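Local coordinates for phosphate-binding protein (PDB 5UB4) that probably binds phosphate or a related oxyanion in the periplasm, as the substrate-binding component of an ABC transporter, at residues 83-88 with 210-215. Residues are numbered along the deposited sequence; the frame is centred on the assembly and turned at random.
Sequences LMTERG and PRAVEM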
ATOM      1  N   LEU A  83       7.308  -2.472 -13.204  1.00 19.53           N
ATOM      2  CA  LEU A  83       7.150  -3.911 -13.050  1.00 20.93           C
ATOM      3  C   LEU A  83       6.037  -4.207 -11.991  1.00 19.90           C
ATOM      4  O   LEU A  83       5.918  -3.481 -11.035  1.00 18.52           O
ATOM      5  CB  LEU A  83       8.466  -4.558 -12.562  1.00 21.77           C
ATOM      6  CG  LEU A  83       9.640  -4.692 -13.550  1.00 24.51           C
ATOM      7  CD1 LEU A  83      10.877  -5.234 -12.866  1.00 25.33           C
ATOM      8  CD2 LEU A  83       9.300  -5.625 -14.689  1.00 27.37           C
ATOM      9  N   MET A  84       5.238  -5.244 -12.206  1.00 19.79           N
ATOM     10  CA  MET A  84       4.309  -5.806 -11.175  1.00 21.75           C
ATOM     11  C   MET A  84       5.133  -6.653 -10.211  1.00 21.30           C
ATOM     12  O   MET A  84       6.083  -7.305 -10.615  1.00 20.13           O
ATOM     13  CB  MET A  84       3.191  -6.639 -11.829  1.00 21.19           C
ATOM     14  CG  MET A  84       2.307  -5.847 -12.813  1.00 21.82           C
ATOM     15  SD  MET A  84       1.631  -4.229 -12.295  1.00 23.88           S
ATOM     16  CE  MET A  84       0.707  -4.867 -10.890  1.00 23.49           C
ATOM     17  N   THR A  85       4.791  -6.600  -8.935  1.00 19.65           N
ATOM     18  CA  THR A  85       5.608  -7.150  -7.859  1.00 21.04           C
ATOM     19  C   THR A  85       4.763  -8.139  -7.087  1.00 20.95           C
ATOM     20  O   THR A  85       3.583  -7.877  -6.788  1.00 20.96           O
ATOM     21  CB  THR A  85       6.143  -6.017  -6.933  1.00 23.01           C
ATOM     22  OG1 THR A  85       6.885  -5.069  -7.716  1.00 23.98           O
ATOM     23  CG2 THR A  85       7.012  -6.500  -5.836  1.00 24.34           C
ATOM     24  N   GLU A  86       5.385  -9.270  -6.756  1.00 18.90           N
ATOM     25  CA  GLU A  86       4.745 -10.324  -5.984  1.00 21.00           C
ATOM     26  C   GLU A  86       5.416 -10.315  -4.644  1.00 20.52           C
ATOM     27  O   GLU A  86       6.660 -10.340  -4.602  1.00 22.92           O
ATOM     28  CB  GLU A  86       4.984 -11.665  -6.703  1.00 23.70           C
ATOM     29  CG  GLU A  86       4.359 -12.860  -6.027  1.00 25.42           C
ATOM     30  CD  GLU A  86       4.840 -14.143  -6.661  1.00 29.56           C
ATOM     31  OE1 GLU A  86       4.385 -14.414  -7.805  1.00 26.15           O
ATOM     32  OE2 GLU A  86       5.671 -14.847  -6.012  1.00 25.70           O
ATOM     33  N   ARG A  87       4.638 -10.255  -3.565  1.00 19.58           N
ATOM     34  CA  ARG A  87       5.171 -10.333  -2.194  1.00 21.21           C
ATOM     35  C   ARG A  87       4.569 -11.513  -1.376  1.00 22.49           C
ATOM     36  O   ARG A  87       3.397 -11.843  -1.503  1.00 25.04           O
ATOM     37  CB  ARG A  87       4.893  -9.016  -1.474  1.00 21.92           C
ATOM     38  CG  ARG A  87       5.671  -7.754  -1.966  1.00 20.82           C
ATOM     39  CD  ARG A  87       5.150  -6.508  -1.303  1.00 22.98           C
ATOM     40  NE  ARG A  87       5.780  -5.272  -1.806  1.00 24.98           N
ATOM     41  CZ  ARG A  87       5.445  -4.043  -1.409  1.00 25.90           C
ATOM     42  NH1 ARG A  87       4.508  -3.851  -0.473  1.00 25.16           N
ATOM     43  NH2 ARG A  87       6.052  -2.987  -1.940  1.00 25.57           N
ATOM     44  N   GLY A  88       5.374 -12.155  -0.541  1.00 24.00           N
ATOM     45  CA  GLY A  88       4.920 -13.347   0.200  1.00 25.83           C
ATOM     46  C   GLY A  88       4.329 -14.427  -0.692  1.00 26.31           C
ATOM     47  O   GLY A  88       3.419 -15.104  -0.263  1.00 30.06           O
ATOM     48  N   PRO A 210      -3.959  -6.170  -7.763  1.00 20.42           N
ATOM     49  CA  PRO A 210      -2.568  -6.582  -7.674  1.00 23.24           C
ATOM     50  C   PRO A 210      -1.917  -5.974  -6.437  1.00 24.06           C
ATOM     51  O   PRO A 210      -2.207  -4.825  -6.081  1.00 24.48           O
ATOM     52  CB  PRO A 210      -1.923  -6.043  -8.969  1.00 22.07           C
ATOM     53  CG  PRO A 210      -3.063  -5.638  -9.837  1.00 23.78           C
ATOM     54  CD  PRO A 210      -4.180  -5.252  -8.895  1.00 23.97           C
ATOM     55  N   ARG A 211      -1.068  -6.762  -5.807  1.00 23.94           N
ATOM     56  CA  ARG A 211      -0.536  -6.462  -4.491  1.00 28.12           C
ATOM     57  C   ARG A 211       0.417  -5.258  -4.473  1.00 25.71           C
ATOM     58  O   ARG A 211       0.328  -4.396  -3.621  1.00 25.56           O
ATOM     59  CB  ARG A 211       0.160  -7.717  -3.965  1.00 33.59           C
ATOM     60  CG  ARG A 211       1.101  -7.488  -2.827  1.00 37.54           C
ATOM     61  CD  ARG A 211       0.417  -7.364  -1.480  1.00 37.77           C
ATOM     62  NE  ARG A 211       0.669  -8.660  -0.897  1.00 34.30           N
ATOM     63  CZ  ARG A 211       1.284  -8.922   0.236  1.00 29.59           C
ATOM     64  NH1 ARG A 211       1.678  -7.962   1.056  1.00 32.99           N
ATOM     65  NH2 ARG A 211       1.488 -10.213   0.551  1.00 31.19           N
ATOM     66  N   ALA A 212       1.350  -5.208  -5.406  1.00 22.71           N
ATOM     67  CA  ALA A 212       2.384  -4.139  -5.404  1.00 22.94           C
ATOM     68  C   ALA A 212       2.960  -3.952  -6.793  1.00 20.99           C
ATOM     69  O   ALA A 212       2.738  -4.792  -7.699  1.00 17.61           O
ATOM     70  CB  ALA A 212       3.484  -4.461  -4.367  1.00 21.07           C
ATOM     71  N   VAL A 213       3.658  -2.831  -6.941  1.00 19.99           N
ATOM     72  CA  VAL A 213       4.226  -2.402  -8.194  1.00 20.07           C
ATOM     73  C   VAL A 213       5.501  -1.596  -7.943  1.00 21.65           C
ATOM     74  O   VAL A 213       5.589  -0.844  -6.943  1.00 19.75           O
ATOM     75  CB  VAL A 213       3.178  -1.573  -9.002  1.00 21.36           C
ATOM     76  CG1 VAL A 213       2.779  -0.334  -8.247  1.00 22.24           C
ATOM     77  CG2 VAL A 213       3.657  -1.227 -10.402  1.00 19.88           C
ATOM     78  N   GLU A 214       6.492  -1.750  -8.840  1.00 20.93           N
ATOM     79  CA  GLU A 214       7.710  -0.921  -8.836  1.00 21.26           C
ATOM     80  C   GLU A 214       7.381   0.267  -9.700  1.00 22.37           C
ATOM     81  O   GLU A 214       6.937   0.099 -10.878  1.00 20.43           O
ATOM     82  CB  GLU A 214       8.914  -1.682  -9.432  1.00 21.52           C
ATOM     83  CG  GLU A 214       9.178  -3.004  -8.697  1.00 21.37           C
ATOM     84  CD  GLU A 214       9.245  -2.755  -7.199  1.00 24.37           C
ATOM     85  OE1 GLU A 214      10.126  -1.918  -6.772  1.00 22.81           O
ATOM     86  OE2 GLU A 214       8.356  -3.295  -6.461  1.00 24.48           O
ATOM     87  N   MET A 215       7.532   1.460  -9.132  1.00 18.96           N
ATOM     88  CA  MET A 215       7.263   2.667  -9.896  1.00 19.10           C
ATOM     89  C   MET A 215       8.579   3.430 -10.069  1.00 19.72           C
ATOM     90  O   MET A 215       9.436   3.399  -9.194  1.00 21.59           O
ATOM     91  CB  MET A 215       6.267   3.549  -9.193  1.00 18.70           C
ATOM     92  CG  MET A 215       4.961   2.897  -8.756  1.00 19.02           C
ATOM     93  SD  MET A 215       3.864   2.727 -10.168  1.00 19.18           S
ATOM     94  CE  MET A 215       3.322   4.397 -10.526  1.00 20.02           C
TER
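In T85, chi1 of -57° sets OG1 beside the backbone N, and in E214 a bend at chi2 (-51°) curls the carboxylate back to meet it. T85 OG1 donates to E214 OE2 at 2.6 Å, on the anti lone pair. The two side chains meet at about a right angle. S64 also bonds OE2, and W62 bonds OE1, so both oxygens of this buried carboxylate have partners and its rotation is probably fixed.

The backbones pair antiparallel. E214 N bonds L83 O at 2.9 Å, while the return bond from L83 N to E214 O is weak. T85 N bonds A212 O at 3.0 Å. The strands diverge beyond this point.

On the M84 side, the bent methionine lays CE against P210 CB at 3.5 Å, a tight fit. Its SD sits 4.1 Å from V213 CG2.

R87 runs extended from CG to NE and lays one guanidinium face over A212 CB, 3.5 Å from the plane. R87 CB in turn lies over a face of the R211 guanidinium. R87 also bonds S64 and makes a cation-pi contact with F249. A phosphate ion, probably from the crystallisation liquor, lies about 6 Å from the R87 side chain, not in direct contact; it may mark an anion pocket.

Strand 209-217 lies between 62-66 and 79-87 and runs antiparallel to both, as in type II periplasmic binding proteins, where a strand from the later part of the chain returns to the first lobe.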